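Local coordinates for protein phosphoacetylglucosamine mutase (Aspergillus fumigatus, PDB 4BJU) that catalyses the interconversion of N-acetylglucosamine 6-phosphate and N-acetylglucosamine 1-phosphate, a step on the route to UDP-N-acetylglucosamine, at residues F25-A30 against A94-L99; G306-T311 against L450-D455. One frame throughout, in Å; residues are numbered along the deposited sequence.

The two contacts are independent pieces of packing in one chain of the phosphohexomutase family. Their centres lie 36 Å apart on opposite sides of the chain's centre, and their nearest atoms are still about 17 Å from each other. Contact 1 fastens the loop before strand 32-33 to helix 90-100 in the first alpha/beta/alpha unit; contact 2 joins the start of helix 306-323 to the loop that leads into strand 458-464. A bound magnesium ion is about 14 Å from the side chain of Y27, too far for that side chain to be a ligand of the metal. One contact turns on a threonine hydroxyl, the other on a buried arginine.

Contact 1. Residues F25-A30 against A94-L99; sequences FQYGTA and AYATKL
The backbone N of Y27 gives its hydrogen to OG1 of T97, and this bond pins the loop to the helix. At 2.8 Å between Y27 N and T97 OG1, with an N-H...O angle of 171°, it is short and almost straight. T97 carries OG1 beside its own backbone N (chi1 -74°), where the hydroxyl can also make a weak hydrogen bond to the carbonyl of E93 one turn back. The hydroxyl thus donates to its own helix while accepting from the loop, a double role for which threonine is well suited. At the other end of Y27, OH is hydrogen-bonded to the N of L80.

These bonds belong to the first alpha/beta/alpha unit of the phosphohexomutase fold. L80 lies on strand 75-81 of its mixed sheet and T97 on the helix that follows, so residue Y27 ties the loop to both.

Apolar contact comes from A96 against Y27. CB of A96 lies obliquely against the Y27 ring, 3.6 Å from CD2 of Y27 and 3.9 Å from CB of the same tyrosine. A small alanine suits this place because its methyl meets the tyrosine here and also touches L49 of helix 40-56. With CG anti to the backbone N (chi1 -174°), Y27 carries its ring past A96 to meet F32 edge-to-face.

Two van der Waals touches of carbon on oxygen complete the contact. T97 turns CG2 the other way along the loop, to 3.7 Å from the carbonyl O of F25. The ring of F25 itself leads off toward V42, while its backbone N is hydrogen-bonded to OD1 of N101. Q26, at the exposed margin, brings CG to 3.9 Å from OG1 of T97.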
ATOM      1  N   PHE A  25     -21.678   5.195  -7.346  1.00 31.06           N
ATOM      2  CA  PHE A  25     -20.225   5.164  -7.129  1.00 30.75           C
ATOM      3  C   PHE A  25     -19.825   5.544  -5.702  1.00 31.51           C
ATOM      4  O   PHE A  25     -20.497   6.339  -5.052  1.00 32.17           O
ATOM      5  CB  PHE A  25     -19.514   6.111  -8.099  1.00 28.49           C
ATOM      6  CG  PHE A  25     -19.893   5.920  -9.535  1.00 27.66           C
ATOM      7  CD1 PHE A  25     -19.400   4.842 -10.265  1.00 27.60           C
ATOM      8  CD2 PHE A  25     -20.718   6.838 -10.172  1.00 26.52           C
ATOM      9  CE1 PHE A  25     -19.745   4.669 -11.597  1.00 26.61           C
ATOM     10  CE2 PHE A  25     -21.058   6.677 -11.502  1.00 25.85           C
ATOM     11  CZ  PHE A  25     -20.573   5.594 -12.216  1.00 25.94           C
ATOM     12  N   GLN A  26     -18.721   4.977  -5.222  1.00 33.54           N
ATOM     13  CA  GLN A  26     -18.111   5.444  -3.975  1.00 34.62           C
ATOM     14  C   GLN A  26     -16.587   5.486  -4.075  1.00 33.46           C
ATOM     15  O   GLN A  26     -15.954   4.558  -4.599  1.00 33.81           O
ATOM     16  CB  GLN A  26     -18.581   4.636  -2.750  1.00 35.26           C
ATOM     17  CG  GLN A  26     -18.119   5.242  -1.422  1.00 36.13           C
ATOM     18  CD  GLN A  26     -18.987   4.855  -0.240  1.00 37.70           C
ATOM     19  OE1 GLN A  26     -19.732   5.684   0.304  1.00 36.50           O
ATOM     20  NE2 GLN A  26     -18.903   3.593   0.164  1.00 37.97           N
ATOM     21  N   TYR A  27     -16.016   6.592  -3.600  1.00 32.76           N
ATOM     22  CA  TYR A  27     -14.570   6.757  -3.531  1.00 32.46           C
ATOM     23  C   TYR A  27     -14.099   6.126  -2.227  1.00 34.52           C
ATOM     24  O   TYR A  27     -14.274   6.702  -1.138  1.00 34.19           O
ATOM     25  CB  TYR A  27     -14.175   8.236  -3.608  1.00 29.98           C
ATOM     26  CG  TYR A  27     -12.682   8.485  -3.689  1.00 29.51           C
ATOM     27  CD1 TYR A  27     -11.865   8.312  -2.579  1.00 28.89           C
ATOM     28  CD2 TYR A  27     -12.091   8.918  -4.872  1.00 28.59           C
ATOM     29  CE1 TYR A  27     -10.505   8.546  -2.651  1.00 28.55           C
ATOM     30  CE2 TYR A  27     -10.730   9.152  -4.949  1.00 27.55           C
ATOM     31  CZ  TYR A  27      -9.940   8.964  -3.836  1.00 27.49           C
ATOM     32  OH  TYR A  27      -8.575   9.190  -3.899  1.00 26.95           O
ATOM     33  N   GLY A  28     -13.521   4.931  -2.346  1.00 35.49           N
ATOM     34  CA  GLY A  28     -13.111   4.151  -1.184  1.00 39.33           C
ATOM     35  C   GLY A  28     -11.656   4.384  -0.867  1.00 40.38           C
ATOM     36  O   GLY A  28     -11.118   5.452  -1.143  1.00 36.77           O
ATOM     37  N   THR A  29     -11.026   3.383  -0.266  1.00 46.66           N
ATOM     38  CA  THR A  29      -9.567   3.341  -0.220  1.00 55.22           C
ATOM     39  C   THR A  29      -9.077   3.151  -1.663  1.00 56.82           C
ATOM     40  O   THR A  29      -9.706   2.426  -2.453  1.00 55.54           O
ATOM     41  CB  THR A  29      -9.029   2.229   0.720  1.00 59.49           C
ATOM     42  OG1 THR A  29      -9.771   1.012   0.535  1.00 60.67           O
ATOM     43  CG2 THR A  29      -9.133   2.664   2.190  1.00 58.84           C
ATOM     44  N   ALA A  30      -7.995   3.851  -2.015  1.00 57.10           N
ATOM     45  CA  ALA A  30      -7.428   3.820  -3.375  1.00 54.73           C
ATOM     46  C   ALA A  30      -8.332   4.447  -4.463  1.00 54.00           C
ATOM     47  O   ALA A  30      -7.959   4.487  -5.642  1.00 55.95           O
ATOM     48  CB  ALA A  30      -6.998   2.405  -3.753  1.00 53.88           C
ATOM     49  N   ALA A  94     -15.664  11.898   0.307  1.00 23.35           N
ATOM     50  CA  ALA A  94     -17.089  12.215   0.165  1.00 23.44           C
ATOM     51  C   ALA A  94     -17.417  13.274  -0.916  1.00 23.55           C
ATOM     52  O   ALA A  94     -18.508  13.250  -1.473  1.00 24.35           O
ATOM     53  CB  ALA A  94     -17.684  12.604   1.508  1.00 21.78           C
ATOM     54  N   TYR A  95     -16.484  14.180  -1.217  1.00 24.02           N
ATOM     55  CA  TYR A  95     -16.665  15.135  -2.321  1.00 24.23           C
ATOM     56  C   TYR A  95     -16.541  14.443  -3.674  1.00 23.55           C
ATOM     57  O   TYR A  95     -17.370  14.643  -4.571  1.00 22.26           O
ATOM     58  CB  TYR A  95     -15.642  16.271  -2.258  1.00 24.76           C
ATOM     59  CG  TYR A  95     -15.783  17.173  -1.070  1.00 25.63           C
ATOM     60  CD1 TYR A  95     -17.027  17.677  -0.702  1.00 25.92           C
ATOM     61  CD2 TYR A  95     -14.665  17.556  -0.327  1.00 26.25           C
ATOM     62  CE1 TYR A  95     -17.161  18.520   0.387  1.00 26.38           C
ATOM     63  CE2 TYR A  95     -14.792  18.401   0.768  1.00 26.45           C
ATOM     64  CZ  TYR A  95     -16.041  18.872   1.122  1.00 26.26           C
ATOM     65  OH  TYR A  95     -16.189  19.711   2.199  1.00 26.96           O
ATOM     66  N   ALA A  96     -15.485  13.648  -3.820  1.00 23.67           N
ATOM     67  CA  ALA A  96     -15.286  12.841  -5.020  1.00 24.13           C
ATOM     68  C   ALA A  96     -16.571  12.067  -5.322  1.00 25.13           C
ATOM     69  O   ALA A  96     -17.085  12.100  -6.443  1.00 26.01           O
ATOM     70  CB  ALA A  96     -14.112  11.896  -4.824  1.00 24.21           C
ATOM     71  N   THR A  97     -17.105  11.427  -4.285  1.00 26.18           N
ATOM     72  CA  THR A  97     -18.326  10.622  -4.354  1.00 27.02           C
ATOM     73  C   THR A  97     -19.545  11.438  -4.813  1.00 28.62           C
ATOM     74  O   THR A  97     -20.301  10.995  -5.685  1.00 29.27           O
ATOM     75  CB  THR A  97     -18.537   9.876  -3.009  1.00 26.51           C
ATOM     76  OG1 THR A  97     -17.589   8.795  -2.929  1.00 25.76           O
ATOM     77  CG2 THR A  97     -19.954   9.321  -2.864  1.00 25.08           C
ATOM     78  N   LYS A  98     -19.722  12.629  -4.237  1.00 29.72           N
ATOM     79  CA  LYS A  98     -20.785  13.551  -4.636  1.00 29.89           C
ATOM     80  C   LYS A  98     -20.692  13.922  -6.132  1.00 29.48           C
ATOM     81  O   LYS A  98     -21.710  13.946  -6.835  1.00 28.54           O
ATOM     82  CB  LYS A  98     -20.728  14.804  -3.756  1.00 32.55           C
ATOM     83  CG  LYS A  98     -21.064  14.616  -2.281  1.00 33.88           C
ATOM     84  CD  LYS A  98     -20.930  15.960  -1.570  1.00 36.87           C
ATOM     85  CE  LYS A  98     -21.268  15.909  -0.077  1.00 38.20           C
ATOM     86  NZ  LYS A  98     -21.120  17.208   0.641  1.00 37.67           N
ATOM     87  N   LEU A  99     -19.473  14.186  -6.612  1.00 28.09           N
ATOM     88  CA  LEU A  99     -19.261  14.532  -8.019  1.00 26.79           C
ATOM     89  C   LEU A  99     -19.492  13.352  -8.971  1.00 27.84           C
ATOM     90  O   LEU A  99     -20.074  13.524 -10.047  1.00 28.80           O
ATOM     91  CB  LEU A  99     -17.864  15.100  -8.227  1.00 24.94           C
ATOM     92  CG  LEU A  99     -17.557  16.482  -7.680  1.00 23.42           C
ATOM     93  CD1 LEU A  99     -16.054  16.606  -7.520  1.00 23.17           C
ATOM     94  CD2 LEU A  99     -18.104  17.574  -8.591  1.00 22.95           C
TER

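Contact 2. Residues G306-T311 against L450-D455; sequences GDRIAT and LATYTD
Bends at chi2 and chi3 carry the long chain of R308 from the first turn of helix 306-323 across to Y453, whose CG sits between its own backbone N and carbonyl carbon (chi1 61°). That torsion brings the tyrosine ring in from the opposite direction, face on to the arginine. The guanidinium lies flat on the ring with the planes only 16° apart, and CZ of R308 stands 3.7 Å from the ring centroid of Y453, a cation-pi stack. The other face of the guanidinium is taken by L450, whose CD2 is 3.5 Å from NH1 of R308. The flat ring matches the flat cation and offers its pi electrons, while the leucine methyl packs without competing for the N-H groups; CG2 of T452 fills in at the edge, 3.5 Å from NH2 of R308.

NH2 of R308 also donates to the carbonyl O of Y453 at 2.7 Å, though the bond is bent, with an N-H...O angle of 139°. T311 approaches the edge of the tyrosine ring, its OG1 3.5 Å from CE2 of Y453. R308 and T311, three residues apart on the helix, thus meet the same tyrosine, one over its face and the other at its edge. Y347 of helix 342-351 meets the Y453 ring as well, and W449 NE1 is hydrogen-bonded to the carbonyl O of R308. The contact joins helix 306-323, in the domain III family region, to the loop leading into strand 458-464.

D455 lies nearer the solvent, its OD1 3.7 Å from NH1 of R308 and well out of the guanidinium plane, so this long salt bridge acts through charge alone. Ring, carbonyl and out-of-plane carboxylate together probably offset the cost of burying the positive charge.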
ATOM      1  N   GLY A 306       4.362  -9.854   3.744  1.00 17.74           N
ATOM      2  CA  GLY A 306       4.535  -8.542   4.367  1.00 18.54           C
ATOM      3  C   GLY A 306       4.973  -8.577   5.824  1.00 19.39           C
ATOM      4  O   GLY A 306       5.837  -7.813   6.235  1.00 18.31           O
ATOM      5  N   ASP A 307       4.382  -9.462   6.610  1.00 20.75           N
ATOM      6  CA  ASP A 307       4.748  -9.577   8.018  1.00 23.41           C
ATOM      7  C   ASP A 307       6.197 -10.061   8.202  1.00 23.93           C
ATOM      8  O   ASP A 307       6.955  -9.486   8.992  1.00 23.74           O
ATOM      9  CB  ASP A 307       3.750 -10.466   8.758  1.00 25.47           C
ATOM     10  CG  ASP A 307       2.372  -9.826   8.868  1.00 27.91           C
ATOM     11  OD1 ASP A 307       2.286  -8.590   9.076  1.00 30.45           O
ATOM     12  OD2 ASP A 307       1.371 -10.561   8.768  1.00 29.48           O
ATOM     13  N   ARG A 308       6.568 -11.106   7.462  1.00 23.28           N
ATOM     14  CA  ARG A 308       7.965 -11.517   7.300  1.00 23.14           C
ATOM     15  C   ARG A 308       8.929 -10.346   7.013  1.00 21.43           C
ATOM     16  O   ARG A 308       9.959 -10.213   7.676  1.00 20.60           O
ATOM     17  CB  ARG A 308       8.046 -12.532   6.166  1.00 25.13           C
ATOM     18  CG  ARG A 308       8.249 -13.981   6.557  1.00 26.90           C
ATOM     19  CD  ARG A 308       7.556 -14.408   7.829  1.00 27.69           C
ATOM     20  NE  ARG A 308       8.554 -15.016   8.694  1.00 29.15           N
ATOM     21  CZ  ARG A 308       8.560 -16.283   9.094  1.00 28.68           C
ATOM     22  NH1 ARG A 308       7.590 -17.109   8.736  1.00 30.61           N
ATOM     23  NH2 ARG A 308       9.535 -16.710   9.884  1.00 26.81           N
ATOM     24  N   ILE A 309       8.593  -9.513   6.027  1.00 19.90           N
ATOM     25  CA  ILE A 309       9.382  -8.307   5.711  1.00 18.82           C
ATOM     26  C   ILE A 309       9.389  -7.278   6.870  1.00 19.43           C
ATOM     27  O   ILE A 309      10.431  -6.655   7.171  1.00 19.27           O
ATOM     28  CB  ILE A 309       8.914  -7.644   4.387  1.00 18.42           C
ATOM     29  CG1 ILE A 309       8.898  -8.673   3.246  1.00 16.94           C
ATOM     30  CG2 ILE A 309       9.794  -6.431   4.042  1.00 18.29           C
ATOM     31  CD1 ILE A 309       8.594  -8.134   1.867  1.00 16.02           C
ATOM     32  N   ALA A 310       8.244  -7.130   7.536  1.00 18.95           N
ATOM     33  CA  ALA A 310       8.110  -6.221   8.675  1.00 19.42           C
ATOM     34  C   ALA A 310       9.070  -6.595   9.819  1.00 19.69           C
ATOM     35  O   ALA A 310       9.769  -5.733  10.337  1.00 20.13           O
ATOM     36  CB  ALA A 310       6.667  -6.207   9.181  1.00 18.86           C
ATOM     37  N   THR A 311       9.085  -7.871  10.212  1.00 18.33           N
ATOM     38  CA  THR A 311       9.974  -8.356  11.275  1.00 18.11           C
ATOM     39  C   THR A 311      11.424  -8.362  10.804  1.00 18.28           C
ATOM     40  O   THR A 311      12.340  -8.229  11.599  1.00 18.06           O
ATOM     41  CB  THR A 311       9.621  -9.794  11.704  1.00 17.65           C
ATOM     42  OG1 THR A 311       9.551 -10.631  10.540  1.00 17.03           O
ATOM     43  CG2 THR A 311       8.297  -9.816  12.442  1.00 16.93           C
ATOM     44  N   LEU A 450      13.398 -17.255   6.927  1.00 20.58           N
ATOM     45  CA  LEU A 450      12.217 -18.066   7.273  1.00 20.06           C
ATOM     46  C   LEU A 450      12.371 -18.757   8.625  1.00 18.86           C
ATOM     47  O   LEU A 450      11.407 -18.875   9.375  1.00 19.05           O
ATOM     48  CB  LEU A 450      11.955 -19.124   6.190  1.00 20.17           C
ATOM     49  CG  LEU A 450      10.578 -19.794   5.954  1.00 21.15           C
ATOM     50  CD1 LEU A 450      10.479 -21.168   6.587  1.00 20.85           C
ATOM     51  CD2 LEU A 450       9.367 -18.930   6.310  1.00 19.86           C
ATOM     52  N   ALA A 451      13.580 -19.215   8.933  1.00 18.33           N
ATOM     53  CA  ALA A 451      13.823 -19.933  10.194  1.00 18.60           C
ATOM     54  C   ALA A 451      13.706 -19.042  11.440  1.00 18.31           C
ATOM     55  O   ALA A 451      13.630 -19.567  12.550  1.00 17.28           O
ATOM     56  CB  ALA A 451      15.176 -20.639  10.173  1.00 18.69           C
ATOM     57  N   THR A 452      13.663 -17.720  11.234  1.00 18.32           N
ATOM     58  CA  THR A 452      13.656 -16.715  12.310  1.00 19.65           C
ATOM     59  C   THR A 452      12.567 -16.931  13.386  1.00 19.42           C
ATOM     60  O   THR A 452      12.798 -16.704  14.563  1.00 19.22           O
ATOM     61  CB  THR A 452      13.635 -15.269  11.744  1.00 20.79           C
ATOM     62  OG1 THR A 452      13.654 -14.330  12.823  1.00 23.45           O
ATOM     63  CG2 THR A 452      12.384 -15.007  10.908  1.00 21.33           C
ATOM     64  N   TYR A 453      11.389 -17.375  12.966  1.00 19.17           N
ATOM     65  CA  TYR A 453      10.303 -17.790  13.864  1.00 19.37           C
ATOM     66  C   TYR A 453       9.391 -18.649  12.980  1.00 19.51           C
ATOM     67  O   TYR A 453       9.507 -18.618  11.756  1.00 18.39           O
ATOM     68  CB  TYR A 453       9.557 -16.583  14.487  1.00 19.12           C
ATOM     69  CG  TYR A 453       8.887 -15.672  13.474  1.00 19.25           C
ATOM     70  CD1 TYR A 453       7.638 -15.996  12.948  1.00 19.90           C
ATOM     71  CD2 TYR A 453       9.510 -14.491  13.026  1.00 19.92           C
ATOM     72  CE1 TYR A 453       7.024 -15.186  12.014  1.00 19.92           C
ATOM     73  CE2 TYR A 453       8.898 -13.662  12.081  1.00 19.84           C
ATOM     74  CZ  TYR A 453       7.658 -14.020  11.578  1.00 20.14           C
ATOM     75  OH  TYR A 453       7.014 -13.246  10.635  1.00 20.70           O
ATOM     76  N   THR A 454       8.511 -19.439  13.582  1.00 20.65           N
ATOM     77  CA  THR A 454       7.667 -20.323  12.793  1.00 21.21           C
ATOM     78  C   THR A 454       6.216 -19.878  12.941  1.00 21.54           C
ATOM     79  O   THR A 454       5.709 -19.788  14.057  1.00 22.09           O
ATOM     80  CB  THR A 454       7.807 -21.793  13.253  1.00 22.38           C
ATOM     81  OG1 THR A 454       8.989 -21.951  14.053  1.00 22.36           O
ATOM     82  CG2 THR A 454       7.860 -22.740  12.048  1.00 22.73           C
ATOM     83  N   ASP A 455       5.550 -19.605  11.823  1.00 21.84           N
ATOM     84  CA  ASP A 455       4.149 -19.188  11.837  1.00 22.62           C
ATOM     85  C   ASP A 455       3.259 -20.219  12.506  1.00 23.59           C
ATOM     86  O   ASP A 455       3.421 -21.428  12.287  1.00 24.87           O
ATOM     87  CB  ASP A 455       3.646 -18.926  10.412  1.00 23.37           C
ATOM     88  CG  ASP A 455       4.009 -17.552   9.912  1.00 24.52           C
ATOM     89  OD1 ASP A 455       4.484 -16.715  10.710  1.00 24.70           O
ATOM     90  OD2 ASP A 455       3.822 -17.297   8.711  1.00 27.06           O
TER